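Local coordinates for protein EvdO1 (Micromonospora carbonacea, PDB 4XBZ) that probably acts as a non-haem iron oxygenase of the phytanoyl-CoA dioxygenase family, carrying out an oxidative cyclization in orthosomycin biosynthesis, at residues Glu90-Thr95 with Val106-Val111; Arg116-Leu121 with Ile257-Arg262; Leu280-Leu285 with Arg313-Arg318. All coordinates share one frame; numbering follows the deposited sequence.

Contact 1: Glu90-Thr95 with Val106-Val111; sequences EDTVWT and VRIEYV
The carboxylate of Asp91 meets the ring of Tyr110 at its edge, close to the ring plane, with OD2 of Asp91 3.4 Å from CD2 of Tyr110 and the two planes 62° apart. This pair lies at one end of a beta hairpin, strands 92-94 and 105-109, which run antiparallel. Asp91 OD2 also forms salt bridges with Lys114 and Arg325, while the Tyr110 hydroxyl is hydrogen-bonded to the backbone of His328. An asparagine in place of Asp91 would probably leave Lys114 and Arg325 without the negative charge that pairs with both. Backbone hydrogen bonds join the segments: Glu109 N to Asp91 O, nearly straight at 172°, and Val93 N to Arg107 O. Across from Val93 the second strand places two residues, Val106 and Arg107, in a classic bulge, and Val106 N closes it on Val93 O at 2.8 Å. On the same face as Val93, the extended Arg107 chain (CG anti to the backbone N, chi1 -177°) carries its guanidinium to Glu109, Arg107 NE lying 2.6 Å from Glu109 OE2 in a salt bridge. Within the bulge, Val93 CG1 rests 3.6 Å from Val106 CG2.

Contact 2: Arg116-Leu121 with Ile257-Arg262; sequences RPIAML and IYFEYR
Helix 116-121 packs against the 257-262 part of strand 256-263 with an axis separation of 11.0 Å, the axes crossing at -40°, and the nearest CA atoms, those of Ile118 and Ile257, are 8.7 Å apart, so side chains bridge the gap. This is helix-on-sheet packing in the double-stranded beta helix fold: the strand belongs to the larger sheet, between strands 179-184 and 139-147, and the helix lies over one face of it. Two residues from each side carry the contact, Ile118 and Leu121, one helical turn apart, against Ile257 and Phe259, which point to the same face of the strand with Tyr258 between them turned elsewhere. The end of Ile257 meets both helix residues. Its CD1 is 3.7 Å from CD1 of Ile118, whose chain crosses it at a slant, and 4.1 Å from CD2 of Leu121, which it meets tip to tip. Leu121 holds CG anti to its own backbone N (chi1 175°), a setting that brings the branch point over to Phe259, with CG of Leu121 3.9 Å from CE2 of the ring. All four residues are buried, no hydrogen bond crosses between the segments, and the side chains that meet are all apolar. Leu127 of helix 125-134 also touches Phe259, and Leu64 touches Leu121; on another side of helix 116-121, Ala119 meets Cys288 and Met291 of helix 275-293. The outer end of the Phe259 ring reaches the helix backbone as well, CZ lying 3.9 Å from the carbonyl O of Ile118.

Contact 3: Leu280-Leu285 with Arg313-Arg318; sequences LKQQVL and RHWVDR
A C-terminal loop, 313-318, is held against helix 275-293 by two consecutive glutamines of that helix, one bonding the loop directly and the other through water. Gln282 makes the direct link: its OE1 accepts the backbone N-H of His314 at 3.0 Å, a bent bond (137° at the hydrogen) with the donor tilted 22° from the carbonyl plane. The Gln282 chain is extended beyond CG, which carries the amide across to the loop, and its NE2 hydrogen-bonds Leu312 O and the Tyr306 hydroxyl; both ends of this buried amide are thus satisfied and its rotation is fixed. Trp315 crosses it at about a right angle, with CD of Gln282 at the edge of its indole, 3.9 Å from CE3, and the amide and ring planes 71° apart. Gln283 is linked to the loop through two waters. Its NE2 donates to a water that in turn donates to His314 O, and a second water bonds Trp315 O at 2.7 Å while reaching Gln283 OE1 only weakly; that oxygen also accepts from Ile321 N. Carbon contact accompanies these bridges, CG of Gln283 lying 3.7 Å from CB of Trp315. Within the loop, His314 ND1 bonds Asp317 OD2 at 3.2 Å, and CB of Arg313 rests over one face of the indole. Leu280 CD2 packs 4.0 Å from Arg318 CB. Arg286, further along helix 275-293, makes a cation-pi contact with Trp315, while Gln282 and Leu285 also touch Ile140 and Pro141, so this helix contacts both the loop and strand 139-147 of the larger sheet.

How the contacts relate
From the N terminus, contact 1 comes first and closes the shortest loop, the ten residues between 90-95 and 106-111, adding an edge hairpin to the larger sheet. Contact 2 opens soon after and spans 135 residues, bringing strand 256-263 of the same sheet back against helix 116-121. Contact 3 follows, closing 27 residues between helix 275-293 and the C-terminal loop. The three run in series, so none nests within or crosses another. Contacts 1 and 2 touch where Val111 CG2 lies 3.7 Å from Ile118 CG2. Contact 3 does not touch either, its nearest atoms lying about 5 Å from contact 2 and about 6 Å from contact 1.

Contact 1: Glu90-Thr95 with Val106-Val111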
loop_
_atom_site.group_PDB
_atom_site.type_symbol
_atom_site.label_atom_id
_atom_site.label_comp_id
_atom_site.label_asym_id
_atom_site.label_seq_id
_atom_site.Cartn_x
_atom_site.Cartn_y
_atom_site.Cartn_z
ATOM N N GLU A 90 -26.117 7.142 23.480
ATOM C CA GLU A 90 -25.287 5.958 23.447
ATOM C C GLU A 90 -24.946 5.621 21.992
ATOM O O GLU A 90 -25.844 5.381 21.184
ATOM C CB GLU A 90 -26.001 4.786 24.136
ATOM C CG GLU A 90 -25.177 3.512 24.270
ATOM C CD GLU A 90 -24.573 3.328 25.667
ATOM O OE1 GLU A 90 -25.331 3.392 26.676
ATOM O OE2 GLU A 90 -23.340 3.114 25.743
ATOM N N ASP A 91 -23.651 5.627 21.670
ATOM C CA ASP A 91 -23.169 5.300 20.327
ATOM C C ASP A 91 -23.742 6.236 19.254
ATOM O O ASP A 91 -23.818 5.872 18.077
ATOM C CB ASP A 91 -23.505 3.840 19.968
ATOM C CG ASP A 91 -22.686 2.833 20.762
ATOM O OD1 ASP A 91 -21.840 3.272 21.567
ATOM O OD2 ASP A 91 -22.870 1.605 20.563
ATOM N N THR A 92 -24.138 7.437 19.649
ATOM C CA THR A 92 -24.813 8.330 18.712
ATOM C C THR A 92 -24.378 9.771 18.912
ATOM O O THR A 92 -24.474 10.305 20.011
ATOM C CB THR A 92 -26.354 8.227 18.841
ATOM O OG1 THR A 92 -26.751 6.856 18.714
ATOM C CG2 THR A 92 -27.037 9.021 17.752
ATOM N N VAL A 93 -23.876 10.382 17.842
ATOM C CA VAL A 93 -23.501 11.795 17.850
ATOM C C VAL A 93 -24.718 12.649 17.529
ATOM O O VAL A 93 -25.384 12.420 16.525
ATOM C CB VAL A 93 -22.377 12.111 16.822
ATOM C CG1 VAL A 93 -22.025 13.586 16.852
ATOM C CG2 VAL A 93 -21.133 11.262 17.089
ATOM N N TRP A 94 -24.995 13.629 18.384
ATOM C CA TRP A 94 -26.170 14.495 18.257
ATOM C C TRP A 94 -25.753 15.950 18.076
ATOM O O TRP A 94 -24.792 16.396 18.684
ATOM C CB TRP A 94 -27.079 14.371 19.497
ATOM C CG TRP A 94 -27.928 13.133 19.529
ATOM C CD1 TRP A 94 -27.529 11.878 19.863
ATOM C CD2 TRP A 94 -29.324 13.039 19.217
ATOM N NE1 TRP A 94 -28.582 11.004 19.776
ATOM C CE2 TRP A 94 -29.697 11.692 19.381
ATOM C CE3 TRP A 94 -30.295 13.965 18.818
ATOM C CZ2 TRP A 94 -30.992 11.242 19.163
ATOM C CZ3 TRP A 94 -31.576 13.522 18.601
ATOM C CH2 TRP A 94 -31.916 12.167 18.768
ATOM N N THR A 95 -26.493 16.690 17.259
ATOM C CA THR A 95 -26.191 18.099 17.001
ATOM C C THR A 95 -26.232 18.918 18.286
ATOM O O THR A 95 -25.379 19.772 18.521
ATOM C CB THR A 95 -27.175 18.718 15.974
ATOM O OG1 THR A 95 -28.521 18.370 16.330
ATOM C CG2 THR A 95 -26.888 18.195 14.597
ATOM N N VAL A 106 -26.483 12.631 13.927
ATOM C CA VAL A 106 -25.746 12.761 12.674
ATOM C C VAL A 106 -24.828 11.563 12.420
ATOM O O VAL A 106 -24.328 11.385 11.299
ATOM C CB VAL A 106 -24.901 14.065 12.641
ATOM C CG1 VAL A 106 -25.811 15.292 12.497
ATOM C CG2 VAL A 106 -24.046 14.179 13.884
ATOM N N ARG A 107 -24.611 10.749 13.454
ATOM C CA ARG A 107 -23.748 9.582 13.319
ATOM C C ARG A 107 -24.082 8.507 14.335
ATOM O O ARG A 107 -24.262 8.781 15.525
ATOM C CB ARG A 107 -22.276 9.996 13.446
ATOM C CG ARG A 107 -21.245 8.885 13.243
ATOM C CD ARG A 107 -19.831 9.449 13.427
ATOM N NE ARG A 107 -18.812 8.413 13.627
ATOM C CZ ARG A 107 -17.687 8.296 12.912
ATOM N NH1 ARG A 107 -17.431 9.145 11.917
ATOM N NH2 ARG A 107 -16.819 7.318 13.176
ATOM N N ILE A 108 -24.155 7.274 13.853
ATOM C CA ILE A 108 -24.339 6.106 14.712
ATOM C C ILE A 108 -23.073 5.216 14.660
ATOM O O ILE A 108 -22.620 4.847 13.584
ATOM C CB ILE A 108 -25.607 5.311 14.291
ATOM C CG1 ILE A 108 -26.853 6.174 14.488
ATOM C CG2 ILE A 108 -25.750 4.025 15.076
ATOM C CD1 ILE A 108 -28.031 5.732 13.682
ATOM N N GLU A 109 -22.502 4.887 15.823
ATOM C CA GLU A 109 -21.305 4.031 15.876
ATOM C C GLU A 109 -21.638 2.563 16.061
ATOM O O GLU A 109 -22.648 2.214 16.692
ATOM C CB GLU A 109 -20.366 4.447 17.009
ATOM C CG GLU A 109 -19.844 5.870 16.924
ATOM C CD GLU A 109 -18.630 6.035 16.032
ATOM O OE1 GLU A 109 -18.052 5.031 15.557
ATOM O OE2 GLU A 109 -18.255 7.202 15.817
ATOM N N TYR A 110 -20.749 1.717 15.538
ATOM C CA TYR A 110 -20.816 0.262 15.686
ATOM C C TYR A 110 -22.071 -0.268 15.007
ATOM O O TYR A 110 -22.814 -1.078 15.568
ATOM C CB TYR A 110 -20.757 -0.143 17.168
ATOM C CG TYR A 110 -19.663 0.581 17.909
ATOM C CD1 TYR A 110 -18.325 0.365 17.580
ATOM C CD2 TYR A 110 -19.958 1.505 18.905
ATOM C CE1 TYR A 110 -17.304 1.044 18.234
ATOM C CE2 TYR A 110 -18.948 2.192 19.572
ATOM C CZ TYR A 110 -17.615 1.957 19.226
ATOM O OH TYR A 110 -16.593 2.625 19.868
ATOM N N VAL A 111 -22.285 0.201 13.779
ATOM C CA VAL A 111 -23.439 -0.195 12.986
ATOM C C VAL A 111 -23.273 -1.621 12.492
ATOM O O VAL A 111 -24.243 -2.255 12.091
ATOM C CB VAL A 111 -23.646 0.740 11.782
ATOM C CG1 VAL A 111 -23.887 2.172 12.252
ATOM C CG2 VAL A 111 -22.437 0.681 10.875
#

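Contact 2: Arg116-Leu121 with Ile257-Arg262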
loop_
_atom_site.group_PDB
_atom_site.type_symbol
_atom_site.label_atom_id
_atom_site.label_comp_id
_atom_site.label_asym_id
_atom_site.label_seq_id
_atom_site.Cartn_x
_atom_site.Cartn_y
_atom_site.Cartn_z
ATOM N N ARG A 116 -27.404 -6.734 10.989
ATOM C CA ARG A 116 -26.835 -7.881 10.299
ATOM C C ARG A 116 -26.476 -7.616 8.822
ATOM O O ARG A 116 -25.444 -8.105 8.340
ATOM C CB ARG A 116 -27.793 -9.079 10.416
ATOM C CG ARG A 116 -27.189 -10.410 9.959
ATOM C CD ARG A 116 -28.138 -11.602 10.124
ATOM N NE ARG A 116 -27.696 -12.723 9.298
ATOM C CZ ARG A 116 -26.824 -13.643 9.694
ATOM N NH1 ARG A 116 -26.317 -13.578 10.914
ATOM N NH2 ARG A 116 -26.460 -14.629 8.875
ATOM N N PRO A 117 -27.312 -6.846 8.088
ATOM C CA PRO A 117 -26.876 -6.611 6.706
ATOM C C PRO A 117 -25.577 -5.810 6.607
ATOM O O PRO A 117 -24.847 -5.938 5.619
ATOM C CB PRO A 117 -28.042 -5.823 6.102
ATOM C CG PRO A 117 -29.216 -6.229 6.914
ATOM C CD PRO A 117 -28.690 -6.367 8.311
ATOM N N ILE A 118 -25.295 -4.995 7.615
ATOM C CA ILE A 118 -24.091 -4.172 7.601
ATOM C C ILE A 118 -22.832 -4.974 8.032
ATOM O O ILE A 118 -21.742 -4.778 7.476
ATOM C CB ILE A 118 -24.297 -2.923 8.480
ATOM C CG1 ILE A 118 -25.436 -2.067 7.890
ATOM C CG2 ILE A 118 -23.023 -2.112 8.581
ATOM C CD1 ILE A 118 -25.661 -0.749 8.617
ATOM N N ALA A 119 -22.993 -5.902 8.976
ATOM C CA ALA A 119 -21.917 -6.829 9.323
ATOM C C ALA A 119 -21.471 -7.645 8.105
ATOM O O ALA A 119 -20.279 -7.790 7.838
ATOM C CB ALA A 119 -22.352 -7.754 10.449
ATOM N N MET A 120 -22.434 -8.162 7.353
ATOM C CA MET A 120 -22.129 -8.893 6.130
ATOM C C MET A 120 -21.473 -7.985 5.080
ATOM O O MET A 120 -20.600 -8.420 4.316
ATOM C CB MET A 120 -23.402 -9.543 5.570
ATOM C CG MET A 120 -24.021 -10.605 6.512
ATOM S SD MET A 120 -25.127 -11.812 5.725
ATOM C CE MET A 120 -26.442 -10.747 5.117
ATOM N N LEU A 121 -21.895 -6.722 5.048
ATOM C CA LEU A 121 -21.257 -5.729 4.187
ATOM C C LEU A 121 -19.786 -5.609 4.587
ATOM O O LEU A 121 -18.909 -5.444 3.738
ATOM C CB LEU A 121 -21.967 -4.369 4.287
ATOM C CG LEU A 121 -21.347 -3.170 3.538
ATOM C CD1 LEU A 121 -21.240 -3.433 2.037
ATOM C CD2 LEU A 121 -22.144 -1.888 3.805
ATOM N N ILE A 257 -22.054 4.908 4.979
ATOM C CA ILE A 257 -21.478 3.953 5.918
ATOM C C ILE A 257 -19.957 3.943 5.769
ATOM O O ILE A 257 -19.453 3.672 4.676
ATOM C CB ILE A 257 -22.033 2.532 5.684
ATOM C CG1 ILE A 257 -23.455 2.420 6.219
ATOM C CG2 ILE A 257 -21.170 1.480 6.361
ATOM C CD1 ILE A 257 -24.111 1.104 5.873
ATOM N N TYR A 258 -19.246 4.264 6.855
ATOM C CA TYR A 258 -17.780 4.359 6.854
ATOM C C TYR A 258 -17.142 3.211 7.613
ATOM O O TYR A 258 -17.391 3.025 8.809
ATOM C CB TYR A 258 -17.281 5.678 7.477
ATOM C CG TYR A 258 -17.490 6.902 6.610
ATOM C CD1 TYR A 258 -16.614 7.206 5.565
ATOM C CD2 TYR A 258 -18.568 7.759 6.834
ATOM C CE1 TYR A 258 -16.802 8.329 4.766
ATOM C CE2 TYR A 258 -18.770 8.878 6.032
ATOM C CZ TYR A 258 -17.884 9.162 4.995
ATOM O OH TYR A 258 -18.091 10.284 4.201
ATOM N N PHE A 259 -16.303 2.470 6.901
ATOM C CA PHE A 259 -15.367 1.507 7.479
ATOM C C PHE A 259 -13.926 2.023 7.390
ATOM O O PHE A 259 -13.429 2.197 6.278
ATOM C CB PHE A 259 -15.435 0.176 6.732
ATOM C CG PHE A 259 -16.769 -0.498 6.767
ATOM C CD1 PHE A 259 -17.689 -0.234 7.778
ATOM C CD2 PHE A 259 -17.087 -1.446 5.803
ATOM C CE1 PHE A 259 -18.911 -0.887 7.796
ATOM C CE2 PHE A 259 -18.303 -2.097 5.813
ATOM C CZ PHE A 259 -19.218 -1.823 6.806
ATOM N N GLU A 260 -13.249 2.259 8.517
ATOM C CA GLU A 260 -11.791 2.479 8.477
ATOM C C GLU A 260 -10.997 1.178 8.620
ATOM O O GLU A 260 -11.422 0.237 9.289
ATOM C CB GLU A 260 -11.305 3.451 9.553
ATOM C CG GLU A 260 -9.847 3.907 9.309
ATOM C CD GLU A 260 -9.151 4.488 10.552
ATOM O OE1 GLU A 260 -8.730 3.712 11.453
ATOM O OE2 GLU A 260 -9.004 5.726 10.620
ATOM N N TYR A 261 -9.845 1.141 7.963
ATOM C CA TYR A 261 -8.921 0.024 8.051
ATOM C C TYR A 261 -7.531 0.556 8.350
ATOM O O TYR A 261 -7.201 1.657 7.926
ATOM C CB TYR A 261 -8.916 -0.773 6.752
ATOM C CG TYR A 261 -10.263 -1.342 6.379
ATOM C CD1 TYR A 261 -11.151 -0.613 5.600
ATOM C CD2 TYR A 261 -10.657 -2.606 6.822
ATOM C CE1 TYR A 261 -12.385 -1.122 5.247
ATOM C CE2 TYR A 261 -11.895 -3.127 6.483
ATOM C CZ TYR A 261 -12.757 -2.376 5.694
ATOM O OH TYR A 261 -13.989 -2.879 5.353
ATOM N N ARG A 262 -6.742 -0.209 9.107
ATOM C CA ARG A 262 -5.321 0.075 9.322
ATOM C C ARG A 262 -4.510 -1.226 9.267
ATOM O O ARG A 262 -5.064 -2.314 9.423
ATOM C CB ARG A 262 -5.091 0.760 10.671
ATOM C CG ARG A 262 -5.798 2.070 10.840
ATOM C CD ARG A 262 -5.483 2.747 12.182
ATOM N NE ARG A 262 -6.315 3.935 12.363
ATOM C CZ ARG A 262 -5.871 5.146 12.697
ATOM N NH1 ARG A 262 -4.575 5.361 12.924
ATOM N NH2 ARG A 262 -6.738 6.149 12.813
#

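Contact 3: Leu280-Leu285 with Arg313-Arg318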
loop_
_atom_site.group_PDB
_atom_site.type_symbol
_atom_site.label_atom_id
_atom_site.label_comp_id
_atom_site.label_asym_id
_atom_site.label_seq_id
_atom_site.Cartn_x
_atom_site.Cartn_y
_atom_site.Cartn_z
ATOM N N LEU A 280 -9.140 -8.973 18.530
ATOM C CA LEU A 280 -10.596 -8.917 18.609
ATOM C C LEU A 280 -11.199 -8.475 17.271
ATOM O O LEU A 280 -12.191 -9.055 16.802
ATOM C CB LEU A 280 -11.035 -7.990 19.751
ATOM C CG LEU A 280 -10.506 -8.451 21.119
ATOM C CD1 LEU A 280 -10.696 -7.405 22.220
ATOM C CD2 LEU A 280 -11.131 -9.774 21.516
ATOM N N LYS A 281 -10.595 -7.468 16.639
ATOM C CA LYS A 281 -11.121 -7.002 15.364
ATOM C C LYS A 281 -10.871 -8.015 14.255
ATOM O O LYS A 281 -11.673 -8.120 13.324
ATOM C CB LYS A 281 -10.541 -5.634 14.999
ATOM C CG LYS A 281 -10.886 -4.557 16.005
ATOM C CD LYS A 281 -12.368 -4.634 16.454
ATOM C CE LYS A 281 -13.363 -4.390 15.294
ATOM N NZ LYS A 281 -13.593 -2.937 14.989
ATOM N N GLN A 282 -9.785 -8.779 14.360
ATOM C CA GLN A 282 -9.566 -9.885 13.436
ATOM C C GLN A 282 -10.708 -10.894 13.548
ATOM O O GLN A 282 -11.171 -11.441 12.544
ATOM C CB GLN A 282 -8.217 -10.570 13.706
ATOM C CG GLN A 282 -7.014 -9.777 13.202
ATOM C CD GLN A 282 -5.683 -10.396 13.601
ATOM O OE1 GLN A 282 -5.519 -10.886 14.717
ATOM N NE2 GLN A 282 -4.727 -10.361 12.697
ATOM N N GLN A 283 -11.146 -11.135 14.780
ATOM C CA GLN A 283 -12.267 -12.031 15.038
ATOM C C GLN A 283 -13.559 -11.453 14.449
ATOM O O GLN A 283 -14.371 -12.189 13.879
ATOM C CB GLN A 283 -12.451 -12.278 16.539
ATOM C CG GLN A 283 -11.393 -13.150 17.235
ATOM C CD GLN A 283 -11.927 -13.700 18.554
ATOM O OE1 GLN A 283 -12.906 -14.445 18.567
ATOM N NE2 GLN A 283 -11.320 -13.300 19.663
ATOM N N VAL A 284 -13.744 -10.142 14.603
ATOM C CA VAL A 284 -14.851 -9.440 13.951
ATOM C C VAL A 284 -14.801 -9.665 12.421
ATOM O O VAL A 284 -15.802 -10.061 11.810
ATOM C CB VAL A 284 -14.820 -7.923 14.249
ATOM C CG1 VAL A 284 -15.879 -7.185 13.426
ATOM C CG2 VAL A 284 -14.990 -7.663 15.725
ATOM N N LEU A 285 -13.629 -9.451 11.820
ATOM C CA LEU A 285 -13.473 -9.607 10.371
ATOM C C LEU A 285 -13.828 -11.024 9.916
ATOM O O LEU A 285 -14.560 -11.221 8.931
ATOM C CB LEU A 285 -12.044 -9.273 9.937
ATOM C CG LEU A 285 -11.821 -9.232 8.422
ATOM C CD1 LEU A 285 -12.687 -8.161 7.815
ATOM C CD2 LEU A 285 -10.354 -8.987 8.046
ATOM N N ARG A 313 -1.301 -13.071 13.597
ATOM C CA ARG A 313 -2.589 -13.698 13.836
ATOM C C ARG A 313 -2.785 -13.750 15.342
ATOM O O ARG A 313 -1.946 -14.272 16.074
ATOM C CB ARG A 313 -2.659 -15.073 13.194
ATOM C CG ARG A 313 -2.459 -14.980 11.703
ATOM C CD ARG A 313 -2.125 -16.311 11.076
ATOM N NE ARG A 313 -1.939 -16.161 9.636
ATOM C CZ ARG A 313 -2.659 -16.789 8.711
ATOM N NH1 ARG A 313 -3.610 -17.647 9.069
ATOM N NH2 ARG A 313 -2.417 -16.569 7.425
ATOM N N HIS A 314 -3.875 -13.154 15.805
ATOM C CA HIS A 314 -4.127 -12.992 17.227
ATOM C C HIS A 314 -5.563 -13.358 17.567
ATOM O O HIS A 314 -6.013 -13.186 18.697
ATOM C CB HIS A 314 -3.835 -11.556 17.652
ATOM C CG HIS A 314 -2.391 -11.182 17.562
ATOM N ND1 HIS A 314 -1.409 -11.834 18.278
ATOM C CD2 HIS A 314 -1.760 -10.222 16.845
ATOM C CE1 HIS A 314 -0.234 -11.297 17.998
ATOM N NE2 HIS A 314 -0.421 -10.314 17.135
ATOM N N TRP A 315 -6.274 -13.893 16.585
ATOM C CA TRP A 315 -7.694 -14.153 16.740
ATOM C C TRP A 315 -7.978 -15.447 17.481
ATOM O O TRP A 315 -9.090 -15.968 17.433
ATOM C CB TRP A 315 -8.375 -14.183 15.382
ATOM C CG TRP A 315 -7.933 -15.295 14.456
ATOM C CD1 TRP A 315 -8.224 -16.626 14.570
ATOM C CD2 TRP A 315 -7.174 -15.154 13.248
ATOM N NE1 TRP A 315 -7.677 -17.319 13.521
ATOM C CE2 TRP A 315 -7.030 -16.439 12.693
ATOM C CE3 TRP A 315 -6.603 -14.066 12.583
ATOM C CZ2 TRP A 315 -6.336 -16.666 11.506
ATOM C CZ3 TRP A 315 -5.920 -14.292 11.412
ATOM C CH2 TRP A 315 -5.788 -15.583 10.884
ATOM N N VAL A 316 -6.970 -15.973 18.158
ATOM C CA VAL A 316 -7.181 -17.098 19.051
ATOM C C VAL A 316 -6.717 -16.715 20.453
ATOM O O VAL A 316 -6.884 -17.482 21.395
ATOM C CB VAL A 316 -6.438 -18.366 18.560
ATOM C CG1 VAL A 316 -6.819 -18.679 17.110
ATOM C CG2 VAL A 316 -4.928 -18.195 18.707
ATOM N N ASP A 317 -6.142 -15.518 20.578
ATOM C CA ASP A 317 -5.583 -15.026 21.845
ATOM C C ASP A 317 -6.629 -14.825 22.928
ATOM O O ASP A 317 -6.314 -14.830 24.119
ATOM C CB ASP A 317 -4.856 -13.698 21.642
ATOM C CG ASP A 317 -3.546 -13.852 20.911
ATOM O OD1 ASP A 317 -3.329 -14.913 20.279
ATOM O OD2 ASP A 317 -2.738 -12.897 20.964
ATOM N N ARG A 318 -7.865 -14.606 22.503
ATOM C CA ARG A 318 -8.961 -14.372 23.427
ATOM C C ARG A 318 -10.040 -15.409 23.129
ATOM O O ARG A 318 -10.055 -15.995 22.038
ATOM C CB ARG A 318 -9.504 -12.932 23.294
ATOM C CG ARG A 318 -8.996 -11.932 24.358
ATOM C CD ARG A 318 -7.475 -11.918 24.451
ATOM N NE ARG A 318 -6.948 -11.004 25.466
ATOM C CZ ARG A 318 -5.690 -11.030 25.918
ATOM N NH1 ARG A 318 -4.825 -11.934 25.456
ATOM N NH2 ARG A 318 -5.292 -10.159 26.838
HETATM O O HOH W 1 -8.541 -12.148 20.062
HETATM O O HOH W 2 -11.514 -17.023 16.751
#